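FACT-Spt16 (Cicer arietinum, PDB 5CE6) probably serves as a histone-chaperone subunit of the FACT complex, its N-terminal aminopeptidase-like domain being linked to binding of histones H3-H4. Local coordinates at residues Q30-A35 against A197-E202; E163-R168 against L172-L177; G214-N219 against C300-R305; G341-G346 against S350-A355. All coordinates share one frame; numbering follows the deposited sequence.

In the fold
Contact 1 joins the N-terminal lobe to the metallopeptidase-like M24 domain; contact 2 lies inside that lobe, and contacts 3 and 4 lie inside the M24 domain. Contacts 1 and 3 share helix 200-230, one near its start and the other further along, with centres about 27 Å apart. Contact 2 falls within the length of chain that contact 1 closes, and it sits across the chain's centre from contacts 3 and 4, at about 37 and 39 Å between centres. Contacts 3 and 4 have their centres about 25 Å apart. The side chain of Cys300 in contact 3 is about 13 Å from a bound sodium ion, whereas the potassium ion is bound by Ala295, Ser420 and Asn422.

Contact 1 (Q30-A35 against A197-E202); sequences QTRLKA and AKSNEE
Glu202 OE2 is hydrogen-bonded to Tyr309 OH and also faces Arg32 across the contact, in a long salt bridge of 3.9 Å from Arg32 NH2. The other oxygen, Glu202 OE1, accepts from Ser199 N at 2.9 Å through its anti lone pair, and this bond is nearly straight (170°). In return Glu202 N gives its hydrogen to Ser199 OG at 3.2 Å, which closes a capping box at the start of helix 200-230. Bonds to both oxygens, from Ser199 N and with Tyr309 OH, restrict the carboxylate's rotation independently of Arg32.

Arg32 extends fully from CG to NE and meets Glu202 from the opposite direction. OE2 of Glu202 stands well above one face of the guanidinium, toward its rim, and for that reason no N-H of Arg32 points at it and the attraction is one of charge; the two planes are 35° apart. The closest approach is not between the charges: Arg32 NH2 lies 3.4 Å from Glu202 CG, a van der Waals contact with the methylene. Ser199 OG sits at the guanidinium edge, 4.1 Å from Arg32 NH2, too far for a hydrogen bond. Glu201 adds a second negative charge, its OE1 4.4 Å from Arg32 NH2 and well out of the plane, while its OE2 bonds to Tyr205 OH.

Arg32 is also held by Trp76 of helix 69-78, through a hydrogen bond from NH1 to its carbonyl O and a cation-pi contact. Arg32 thereby reaches from helix 26-42 to the first turn of helix 200-230, with Tyr309 of strand 309-319 holding Glu202 OE2.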
loop_
_atom_site.group_PDB
_atom_site.type_symbol
_atom_site.label_atom_id
_atom_site.label_comp_id
_atom_site.label_asym_id
_atom_site.label_seq_id
_atom_site.Cartn_x
_atom_site.Cartn_y
_atom_site.Cartn_z
ATOM N N GLN A 30 7.914 -22.347 1.937
ATOM C CA GLN A 30 7.422 -23.497 1.174
ATOM C C GLN A 30 5.973 -23.318 0.737
ATOM O O GLN A 30 5.624 -23.571 -0.417
ATOM C CB GLN A 30 7.558 -24.793 1.985
ATOM C CG GLN A 30 8.974 -25.305 2.123
ATOM C CD GLN A 30 9.050 -26.595 2.917
ATOM O OE1 GLN A 30 8.865 -27.683 2.374
ATOM N NE2 GLN A 30 9.316 -26.478 4.215
ATOM N N THR A 31 5.135 -22.887 1.672
ATOM C CA THR A 31 3.721 -22.681 1.400
ATOM C C THR A 31 3.527 -21.622 0.326
ATOM O O THR A 31 2.742 -21.801 -0.614
ATOM C CB THR A 31 2.966 -22.263 2.671
ATOM O OG1 THR A 31 3.004 -23.339 3.615
ATOM C CG2 THR A 31 1.523 -21.943 2.351
ATOM N N ARG A 32 4.263 -20.525 0.454
ATOM C CA ARG A 32 4.129 -19.426 -0.487
ATOM C C ARG A 32 4.778 -19.703 -1.848
ATOM O O ARG A 32 4.242 -19.278 -2.874
ATOM C CB ARG A 32 4.603 -18.118 0.151
ATOM C CG ARG A 32 3.621 -17.630 1.222
ATOM C CD ARG A 32 4.067 -16.360 1.929
ATOM N NE ARG A 32 3.188 -16.073 3.065
ATOM C CZ ARG A 32 3.376 -15.093 3.947
ATOM N NH1 ARG A 32 4.417 -14.287 3.847
ATOM N NH2 ARG A 32 2.518 -14.937 4.951
ATOM N N LEU A 33 5.891 -20.443 -1.866
ATOM C CA LEU A 33 6.510 -20.822 -3.136
ATOM C C LEU A 33 5.562 -21.735 -3.917
ATOM O O LEU A 33 5.413 -21.612 -5.139
ATOM C CB LEU A 33 7.873 -21.500 -2.918
ATOM C CG LEU A 33 8.753 -21.757 -4.147
ATOM C CD1 LEU A 33 9.083 -20.444 -4.827
ATOM C CD2 LEU A 33 10.031 -22.489 -3.759
ATOM N N LYS A 34 4.907 -22.643 -3.200
ATOM C CA LYS A 34 3.921 -23.529 -3.806
ATOM C C LYS A 34 2.747 -22.729 -4.358
ATOM O O LYS A 34 2.313 -22.945 -5.491
ATOM C CB LYS A 34 3.428 -24.541 -2.772
ATOM C CG LYS A 34 2.750 -25.769 -3.356
ATOM C CD LYS A 34 3.266 -27.032 -2.675
ATOM C CE LYS A 34 3.442 -26.815 -1.176
ATOM N NZ LYS A 34 4.218 -27.910 -0.530
ATOM N N ALA A 35 2.250 -21.798 -3.550
ATOM C CA ALA A 35 1.142 -20.938 -3.955
ATOM C C ALA A 35 1.489 -20.173 -5.226
ATOM O O ALA A 35 0.687 -20.106 -6.156
ATOM C CB ALA A 35 0.775 -19.974 -2.838
ATOM N N ALA A 197 -5.463 -11.951 -1.702
ATOM C CA ALA A 197 -6.136 -12.560 -0.557
ATOM C C ALA A 197 -5.120 -12.946 0.518
ATOM O O ALA A 197 -4.255 -13.792 0.298
ATOM C CB ALA A 197 -6.949 -13.775 -0.986
ATOM N N LYS A 198 -5.239 -12.317 1.683
ATOM C CA LYS A 198 -4.286 -12.530 2.772
ATOM C C LYS A 198 -4.602 -13.786 3.581
ATOM O O LYS A 198 -5.773 -14.161 3.756
ATOM C CB LYS A 198 -4.289 -11.320 3.714
ATOM C CG LYS A 198 -3.379 -10.159 3.298
ATOM C CD LYS A 198 -3.922 -9.416 2.110
ATOM C CE LYS A 198 -2.965 -8.301 1.662
ATOM N NZ LYS A 198 -3.306 -7.909 0.280
ATOM N N SER A 199 -3.551 -14.428 4.085
ATOM C CA SER A 199 -3.692 -15.531 5.026
ATOM C C SER A 199 -4.105 -14.982 6.380
ATOM O O SER A 199 -4.031 -13.778 6.608
ATOM C CB SER A 199 -2.367 -16.263 5.178
ATOM O OG SER A 199 -1.443 -15.503 5.938
ATOM N N ASN A 200 -4.535 -15.856 7.284
ATOM C CA ASN A 200 -4.891 -15.413 8.629
ATOM C C ASN A 200 -3.727 -14.715 9.350
ATOM O O ASN A 200 -3.931 -13.745 10.078
ATOM C CB ASN A 200 -5.410 -16.587 9.462
ATOM C CG ASN A 200 -6.832 -16.966 9.102
ATOM O OD1 ASN A 200 -7.625 -16.114 8.706
ATOM N ND2 ASN A 200 -7.164 -18.244 9.245
ATOM N N GLU A 201 -2.511 -15.209 9.146
ATOM C CA GLU A 201 -1.340 -14.591 9.760
ATOM C C GLU A 201 -1.172 -13.159 9.257
ATOM O O GLU A 201 -0.947 -12.235 10.041
ATOM C CB GLU A 201 -0.080 -15.416 9.475
ATOM C CG GLU A 201 1.209 -14.771 9.965
ATOM C CD GLU A 201 2.435 -15.605 9.639
ATOM O OE1 GLU A 201 2.273 -16.664 9.006
ATOM O OE2 GLU A 201 3.551 -15.207 10.028
ATOM N N GLU A 202 -1.319 -12.982 7.950
ATOM C CA GLU A 202 -1.129 -11.667 7.344
ATOM C C GLU A 202 -2.209 -10.706 7.819
ATOM O O GLU A 202 -1.935 -9.533 8.086
ATOM C CB GLU A 202 -1.135 -11.766 5.816
ATOM C CG GLU A 202 -0.001 -12.603 5.225
ATOM C CD GLU A 202 -0.076 -12.654 3.716
ATOM O OE1 GLU A 202 -1.009 -13.305 3.207
ATOM O OE2 GLU A 202 0.769 -12.027 3.030
#

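Contact 2 (E163-R168 against L172-L177); sequences EEPEGR and LWAEKL
CG of Leu172 lies trans to its own backbone N (chi1 179°), directing the branches off toward helix 133-145, while Leu172 CB, placed by the helical backbone, is 3.5 Å from Arg168 O. On the loop side, the rigid ring of Pro165 presents CG to the methyl group of Ala174, and these two carbons, Pro165 CG and Ala174 CB, meet at 3.8 Å. The Ala174 methyl points toward the loop.

The one hydrogen bond between the segments is made by backbone. Leu172 N donates to Arg168 O over 2.9 Å, the first-turn bond of helix 168-179, and the N-H is close to straight at 163°. Gly167 holds the N-cap position just before the helix. It has a positive phi of 96°, a conformation readily taken by glycine, where the loop turns into the helix.

Around the pair, Leu172 packs on Ala133 and Met136 of helix 133-145, while Pro165 touches Leu170 and Asp171 of helix 168-179. The Trp173 side chain turns from the loop and packs on Ile86 and Val88 of strand 85-89 and on Ile140 of helix 133-145.

With one main-chain bond and one carbon-to-carbon touch between side chains, the chemistry implies a locally folded loop-to-helix junction at the surface of the N-terminal lobe: the backbone sets the turn, and the proline lies against the helix through van der Waals contact alone.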
loop_
_atom_site.group_PDB
_atom_site.type_symbol
_atom_site.label_atom_id
_atom_site.label_comp_id
_atom_site.label_asym_id
_atom_site.label_seq_id
_atom_site.Cartn_x
_atom_site.Cartn_y
_atom_site.Cartn_z
ATOM N N GLU A 163 8.250 -1.181 -13.322
ATOM C CA GLU A 163 9.333 -0.792 -12.426
ATOM C C GLU A 163 10.516 -0.226 -13.198
ATOM O O GLU A 163 10.980 -0.820 -14.172
ATOM C CB GLU A 163 9.782 -1.973 -11.562
ATOM C CG GLU A 163 8.728 -2.406 -10.593
ATOM C CD GLU A 163 9.229 -3.353 -9.526
ATOM O OE1 GLU A 163 10.412 -3.764 -9.568
ATOM O OE2 GLU A 163 8.419 -3.680 -8.636
ATOM N N GLU A 164 10.995 0.933 -12.760
ATOM C CA GLU A 164 12.179 1.539 -13.346
ATOM C C GLU A 164 13.418 0.970 -12.673
ATOM O O GLU A 164 13.518 0.984 -11.445
ATOM C CB GLU A 164 12.144 3.057 -13.154
ATOM C CG GLU A 164 13.447 3.768 -13.488
ATOM C CD GLU A 164 13.473 4.307 -14.906
ATOM O OE1 GLU A 164 12.610 3.894 -15.714
ATOM O OE2 GLU A 164 14.348 5.150 -15.211
ATOM N N PRO A 165 14.365 0.463 -13.472
ATOM C CA PRO A 165 15.624 -0.002 -12.887
ATOM C C PRO A 165 16.354 1.139 -12.187
ATOM O O PRO A 165 16.462 2.232 -12.750
ATOM C CB PRO A 165 16.431 -0.460 -14.104
ATOM C CG PRO A 165 15.428 -0.683 -15.190
ATOM C CD PRO A 165 14.338 0.311 -14.937
ATOM N N GLU A 166 16.822 0.892 -10.969
ATOM C CA GLU A 166 17.651 1.849 -10.252
ATOM C C GLU A 166 18.965 1.168 -9.905
ATOM O O GLU A 166 18.961 0.069 -9.351
ATOM C CB GLU A 166 16.954 2.326 -8.975
ATOM N N GLY A 167 20.084 1.804 -10.240
ATOM C CA GLY A 167 21.392 1.258 -9.917
ATOM C C GLY A 167 22.027 0.471 -11.043
ATOM O O GLY A 167 21.340 0.005 -11.955
ATOM N N ARG A 168 23.347 0.315 -10.974
ATOM C CA ARG A 168 24.100 -0.360 -12.020
ATOM C C ARG A 168 23.642 -1.792 -12.295
ATOM O O ARG A 168 23.483 -2.180 -13.455
ATOM C CB ARG A 168 25.591 -0.335 -11.690
ATOM C CG ARG A 168 26.098 1.062 -11.381
ATOM C CD ARG A 168 27.606 1.135 -11.428
ATOM N NE ARG A 168 28.063 2.516 -11.556
ATOM C CZ ARG A 168 28.084 3.190 -12.703
ATOM N NH1 ARG A 168 27.667 2.613 -13.822
ATOM N NH2 ARG A 168 28.518 4.442 -12.733
ATOM N N LEU A 172 22.011 -2.949 -15.873
ATOM C CA LEU A 172 22.653 -3.932 -16.727
ATOM C C LEU A 172 21.708 -5.095 -17.019
ATOM O O LEU A 172 21.585 -5.541 -18.166
ATOM C CB LEU A 172 23.951 -4.431 -16.082
ATOM C CG LEU A 172 24.731 -5.501 -16.849
ATOM C CD1 LEU A 172 25.060 -5.017 -18.249
ATOM C CD2 LEU A 172 26.011 -5.890 -16.111
ATOM N N TRP A 173 21.036 -5.576 -15.976
ATOM C CA TRP A 173 20.128 -6.705 -16.110
ATOM C C TRP A 173 19.010 -6.386 -17.096
ATOM O O TRP A 173 18.694 -7.192 -17.970
ATOM C CB TRP A 173 19.553 -7.087 -14.739
ATOM C CG TRP A 173 18.492 -8.153 -14.779
ATOM C CD1 TRP A 173 17.182 -8.019 -14.402
ATOM C CD2 TRP A 173 18.643 -9.514 -15.211
ATOM N NE1 TRP A 173 16.514 -9.203 -14.577
ATOM C CE2 TRP A 173 17.386 -10.140 -15.067
ATOM C CE3 TRP A 173 19.719 -10.263 -15.703
ATOM C CZ2 TRP A 173 17.175 -11.482 -15.401
ATOM C CZ3 TRP A 173 19.506 -11.597 -16.036
ATOM C CH2 TRP A 173 18.245 -12.193 -15.881
ATOM N N ALA A 174 18.415 -5.208 -16.947
ATOM C CA ALA A 174 17.344 -4.790 -17.839
ATOM C C ALA A 174 17.839 -4.730 -19.278
ATOM O O ALA A 174 17.125 -5.122 -20.205
ATOM C CB ALA A 174 16.781 -3.443 -17.408
ATOM N N GLU A 175 19.071 -4.256 -19.460
ATOM C CA GLU A 175 19.667 -4.169 -20.791
ATOM C C GLU A 175 19.924 -5.555 -21.371
ATOM O O GLU A 175 19.726 -5.784 -22.563
ATOM C CB GLU A 175 20.963 -3.349 -20.765
ATOM C CG GLU A 175 21.584 -3.134 -22.142
ATOM C CD GLU A 175 22.366 -1.832 -22.250
ATOM O OE1 GLU A 175 22.921 -1.375 -21.225
ATOM O OE2 GLU A 175 22.418 -1.264 -23.364
ATOM N N LYS A 176 20.354 -6.482 -20.519
ATOM C CA LYS A 176 20.632 -7.845 -20.956
ATOM C C LYS A 176 19.361 -8.633 -21.290
ATOM O O LYS A 176 19.359 -9.459 -22.207
ATOM C CB LYS A 176 21.470 -8.588 -19.910
ATOM C CG LYS A 176 22.933 -8.151 -19.889
ATOM C CD LYS A 176 23.791 -9.048 -19.003
ATOM C CE LYS A 176 25.283 -8.732 -19.149
ATOM N NZ LYS A 176 25.819 -9.110 -20.478
ATOM N N LEU A 177 18.293 -8.388 -20.538
ATOM C CA LEU A 177 16.992 -8.976 -20.861
ATOM C C LEU A 177 16.490 -8.402 -22.176
ATOM O O LEU A 177 16.061 -9.138 -23.066
ATOM C CB LEU A 177 15.969 -8.707 -19.750
ATOM C CG LEU A 177 15.814 -9.793 -18.688
ATOM C CD1 LEU A 177 14.695 -9.450 -17.728
ATOM C CD2 LEU A 177 15.556 -11.140 -19.339
#

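Contact 3 (G214-N219 against C300-R305); sequences GSVMKN and CAVGAR. With ACT (acetate ion), chain B.
Val216 and Met217, adjacent residues on helix 214-219, meet Cys300 and Val302 of strand 300-302 in different ways: Val216 points toward the strand, whereas Met217 starts off to one side and its bends, at chi2 69° and chi3 77°, bring CE to the strand. Met217 does most of the touching, and with this terminal methyl. There Met217 CE lies 3.6 Å from Cys300 O and 4.0 Å from Val302 CG1. It also comes within 3.7 Å of Cys300 SG, a less certain distance because Cys300 has two conformers. Beside it, Val216 CG1 looks across to Val302 CG2 at 4.4 Å, a looser touch between branches.

The helix and strand run roughly antiparallel, their segment axes 148° apart and 9.4 Å at closest. Thr244 and Ile248 of helix 237-249 also cover Val302, with Ile313 of the next strand beside it. At the far end of its segment, Arg305 reaches outward to an acetate ion, probably from the crystallisation liquor: Arg305 NH2 donates to acetate OXT at 2.8 Å and NH1 weakly, with OXT at the guanidinium edge; Leu68 N also binds the acetate.

A helix packed by one buried face on a curved sheet is consistent with the pita-bread fold of M24 metallopeptidases and their relatives.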
loop_
_atom_site.group_PDB
_atom_site.type_symbol
_atom_site.label_atom_id
_atom_site.label_comp_id
_atom_site.label_asym_id
_atom_site.label_seq_id
_atom_site.Cartn_x
_atom_site.Cartn_y
_atom_site.Cartn_z
ATOM N N GLY A 214 -4.777 3.553 14.288
ATOM C CA GLY A 214 -5.944 4.147 14.909
ATOM C C GLY A 214 -5.634 4.754 16.263
ATOM O O GLY A 214 -6.155 5.826 16.607
ATOM N N SER A 215 -4.786 4.073 17.031
ATOM C CA SER A 215 -4.410 4.547 18.358
ATOM C C SER A 215 -3.656 5.869 18.267
ATOM O O SER A 215 -3.845 6.764 19.098
ATOM C CB SER A 215 -3.541 3.520 19.083
ATOM O OG SER A 215 -4.190 2.270 19.161
ATOM N N VAL A 216 -2.788 5.971 17.269
ATOM C CA VAL A 216 -2.049 7.199 17.024
ATOM C C VAL A 216 -2.996 8.352 16.666
ATOM O O VAL A 216 -2.864 9.457 17.192
ATOM C CB VAL A 216 -0.977 6.993 15.933
ATOM C CG1 VAL A 216 -0.412 8.321 15.456
ATOM C CG2 VAL A 216 0.126 6.090 16.460
ATOM N N MET A 217 -3.964 8.094 15.792
ATOM C CA MET A 217 -4.926 9.137 15.426
ATOM C C MET A 217 -5.743 9.568 16.635
ATOM O O MET A 217 -5.895 10.761 16.912
ATOM C CB MET A 217 -5.868 8.658 14.314
ATOM C CG MET A 217 -6.938 9.686 13.943
ATOM S SD MET A 217 -6.247 11.133 13.122
ATOM C CE MET A 217 -5.978 10.489 11.486
ATOM N N LYS A 218 -6.267 8.592 17.363
ATOM C CA LYS A 218 -7.159 8.887 18.476
ATOM C C LYS A 218 -6.434 9.485 19.678
ATOM O O LYS A 218 -6.880 10.488 20.253
ATOM C CB LYS A 218 -7.904 7.624 18.915
ATOM C CG LYS A 218 -9.090 7.912 19.831
ATOM C CD LYS A 218 -9.589 6.648 20.515
ATOM C CE LYS A 218 -10.753 6.937 21.458
ATOM N NZ LYS A 218 -12.037 7.143 20.724
ATOM N N ASN A 219 -5.318 8.872 20.058
ATOM C CA ASN A 219 -4.676 9.204 21.323
ATOM C C ASN A 219 -3.530 10.200 21.214
ATOM O O ASN A 219 -3.096 10.757 22.222
ATOM C CB ASN A 219 -4.207 7.933 22.033
ATOM C CG ASN A 219 -5.350 6.988 22.332
ATOM O OD1 ASN A 219 -6.421 7.411 22.771
ATOM N ND2 ASN A 219 -5.132 5.703 22.089
ATOM N N CYS A 300 -5.834 15.000 8.170
ATOM C CA CYS A 300 -4.714 14.195 8.654
ATOM C C CYS A 300 -4.818 12.770 8.146
ATOM O O CYS A 300 -5.837 12.106 8.324
ATOM C CB CYS A 300 -4.635 14.159 10.185
ATOM S SG CYS A 300 -3.340 13.010 10.796
ATOM N N ALA A 301 -3.747 12.298 7.522
ATOM C CA ALA A 301 -3.667 10.900 7.095
ATOM C C ALA A 301 -2.410 10.290 7.697
ATOM O O ALA A 301 -1.329 10.856 7.590
ATOM C CB ALA A 301 -3.636 10.789 5.575
ATOM N N VAL A 302 -2.562 9.142 8.348
ATOM C CA VAL A 302 -1.407 8.480 8.946
ATOM C C VAL A 302 -1.493 6.979 8.725
ATOM O O VAL A 302 -2.578 6.405 8.708
ATOM C CB VAL A 302 -1.293 8.831 10.456
ATOM C CG1 VAL A 302 -2.555 8.474 11.184
ATOM C CG2 VAL A 302 -0.126 8.134 11.090
ATOM N N GLY A 303 -0.351 6.334 8.534
ATOM C CA GLY A 303 -0.376 4.888 8.421
ATOM C C GLY A 303 0.848 4.263 9.049
ATOM O O GLY A 303 1.977 4.693 8.783
ATOM N N ALA A 304 0.616 3.255 9.886
ATOM C CA ALA A 304 1.689 2.476 10.494
ATOM C C ALA A 304 1.826 1.143 9.776
ATOM O O ALA A 304 0.863 0.624 9.197
ATOM C CB ALA A 304 1.434 2.246 11.971
ATOM N N ARG A 305 3.032 0.593 9.827
ATOM C CA ARG A 305 3.341 -0.659 9.165
ATOM C C ARG A 305 3.822 -1.638 10.230
ATOM O O ARG A 305 4.586 -1.270 11.128
ATOM C CB ARG A 305 4.447 -0.417 8.128
ATOM C CG ARG A 305 4.481 -1.408 6.975
ATOM C CD ARG A 305 5.582 -1.036 5.977
ATOM N NE ARG A 305 5.633 -1.958 4.843
ATOM C CZ ARG A 305 6.583 -1.944 3.910
ATOM N NH1 ARG A 305 7.564 -1.054 3.973
ATOM N NH2 ARG A 305 6.550 -2.819 2.915
HETATM C C ACT B . 8.066 -2.398 -0.350
HETATM O O ACT B . 8.714 -1.777 -1.218
HETATM O OXT ACT B . 8.376 -2.166 0.842
HETATM C CH3 ACT B . 6.985 -3.368 -0.727
#

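Contact 4 (G341-G346 against S350-A355); sequences GSLKPG and SAAYLA
No ring or other planar side-chain group stands between Ser342 and Leu343 and their partners Ala352 and Ala355; the contact is made of aliphatic carbons and one hydroxyl. The nearby aromatic ring, that of Tyr353, leaves from the other side of the helix, touching Ala375 and Ala392, and its OH is hydrogen-bonded to Thr372 O.

Ser342 CB packs against Ala352, 3.6 Å from Ala352 CA and 3.8 Å from Ala352 CB. With chi1 at -66°, Ser342 OG sits opposite the carbonyl carbon and comes alongside Ala355 CB at 3.4 Å, while it bonds to Ala338 O in its own helix. Leu343, the centre of an inverse gamma turn, folds its CD2 branch back onto Ala352 CB at 3.7 Å. The methyl of Ala352 is therefore touched by both residues. Its small size is compatible with the close backbones, the CA atoms of Ser342 and Ala352 being 4.9 Å apart.

Leu343 also meets Ile433 and Ile435, and Ser342 O accepts a hydrogen bond from Asn347 ND2. The whole is a short loop linking two successive helices, 323-342 and 349-363, with Leu343 packing it against strand 424-435, consistent with the helices that cover the sheet in the M24 pita-bread fold.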
loop_
_atom_site.group_PDB
_atom_site.type_symbol
_atom_site.label_atom_id
_atom_site.label_comp_id
_atom_site.label_asym_id
_atom_site.label_seq_id
_atom_site.Cartn_x
_atom_site.Cartn_y
_atom_site.Cartn_z
ATOM N N GLY A 341 -19.781 -0.676 2.852
ATOM C CA GLY A 341 -20.912 -1.586 2.884
ATOM C C GLY A 341 -21.069 -2.401 1.617
ATOM O O GLY A 341 -21.741 -3.433 1.622
ATOM N N SER A 342 -20.463 -1.939 0.528
ATOM C CA SER A 342 -20.561 -2.633 -0.751
ATOM C C SER A 342 -19.395 -3.574 -1.003
ATOM O O SER A 342 -19.425 -4.360 -1.948
ATOM C CB SER A 342 -20.670 -1.633 -1.905
ATOM O OG SER A 342 -21.878 -0.904 -1.843
ATOM N N LEU A 343 -18.359 -3.489 -0.175
ATOM C CA LEU A 343 -17.204 -4.373 -0.339
ATOM C C LEU A 343 -17.468 -5.713 0.346
ATOM O O LEU A 343 -17.100 -5.927 1.501
ATOM C CB LEU A 343 -15.926 -3.715 0.183
ATOM C CG LEU A 343 -15.457 -2.569 -0.708
ATOM C CD1 LEU A 343 -14.370 -1.766 -0.019
ATOM C CD2 LEU A 343 -14.954 -3.095 -2.055
ATOM N N LYS A 344 -18.152 -6.595 -0.378
ATOM C CA LYS A 344 -18.561 -7.891 0.140
ATOM C C LYS A 344 -18.200 -8.913 -0.912
ATOM O O LYS A 344 -18.227 -8.598 -2.102
ATOM C CB LYS A 344 -20.076 -7.925 0.368
ATOM C CG LYS A 344 -20.603 -6.906 1.363
ATOM C CD LYS A 344 -20.242 -7.285 2.787
ATOM C CE LYS A 344 -20.637 -6.189 3.772
ATOM N NZ LYS A 344 -22.078 -5.828 3.655
ATOM N N PRO A 345 -17.850 -10.140 -0.486
ATOM C CA PRO A 345 -17.467 -11.163 -1.465
ATOM C C PRO A 345 -18.509 -11.322 -2.575
ATOM O O PRO A 345 -19.708 -11.431 -2.305
ATOM C CB PRO A 345 -17.369 -12.433 -0.614
ATOM C CG PRO A 345 -16.942 -11.915 0.740
ATOM C CD PRO A 345 -17.716 -10.626 0.901
ATOM N N GLY A 346 -18.041 -11.304 -3.819
ATOM C CA GLY A 346 -18.914 -11.514 -4.955
ATOM C C GLY A 346 -19.315 -10.219 -5.640
ATOM O O GLY A 346 -19.855 -10.244 -6.746
ATOM N N SER A 350 -16.055 -1.927 -8.794
ATOM C CA SER A 350 -16.732 -0.816 -9.462
ATOM C C SER A 350 -18.105 -0.533 -8.868
ATOM O O SER A 350 -18.536 0.615 -8.794
ATOM C CB SER A 350 -16.846 -1.076 -10.967
ATOM O OG SER A 350 -17.482 -2.316 -11.226
ATOM N N ALA A 351 -18.807 -1.578 -8.445
ATOM C CA ALA A 351 -20.110 -1.369 -7.833
ATOM C C ALA A 351 -19.944 -0.629 -6.502
ATOM O O ALA A 351 -20.788 0.196 -6.120
ATOM C CB ALA A 351 -20.820 -2.701 -7.626
ATOM N N ALA A 352 -18.862 -0.942 -5.799
ATOM C CA ALA A 352 -18.557 -0.304 -4.527
ATOM C C ALA A 352 -18.246 1.174 -4.722
ATOM O O ALA A 352 -18.711 2.018 -3.956
ATOM C CB ALA A 352 -17.402 -1.017 -3.827
ATOM N N TYR A 353 -17.454 1.489 -5.745
ATOM C CA TYR A 353 -17.194 2.887 -6.063
ATOM C C TYR A 353 -18.487 3.614 -6.455
ATOM O O TYR A 353 -18.774 4.709 -5.959
ATOM C CB TYR A 353 -16.121 3.035 -7.159
ATOM C CG TYR A 353 -15.891 4.496 -7.498
ATOM C CD1 TYR A 353 -15.076 5.291 -6.700
ATOM C CD2 TYR A 353 -16.530 5.082 -8.574
ATOM C CE1 TYR A 353 -14.883 6.645 -6.989
ATOM C CE2 TYR A 353 -16.353 6.424 -8.869
ATOM C CZ TYR A 353 -15.533 7.200 -8.075
ATOM O OH TYR A 353 -15.371 8.543 -8.386
ATOM N N LEU A 354 -19.280 3.003 -7.332
ATOM C CA LEU A 354 -20.501 3.642 -7.796
ATOM C C LEU A 354 -21.535 3.797 -6.682
ATOM O O LEU A 354 -22.430 4.628 -6.782
ATOM C CB LEU A 354 -21.084 2.896 -8.997
ATOM C CG LEU A 354 -20.232 3.058 -10.258
ATOM C CD1 LEU A 354 -20.678 2.106 -11.349
ATOM C CD2 LEU A 354 -20.286 4.504 -10.746
ATOM N N ALA A 355 -21.397 3.013 -5.613
ATOM C CA ALA A 355 -22.243 3.196 -4.433
ATOM C C ALA A 355 -22.009 4.568 -3.799
ATOM O O ALA A 355 -22.955 5.203 -3.314
ATOM C CB ALA A 355 -22.009 2.082 -3.420
#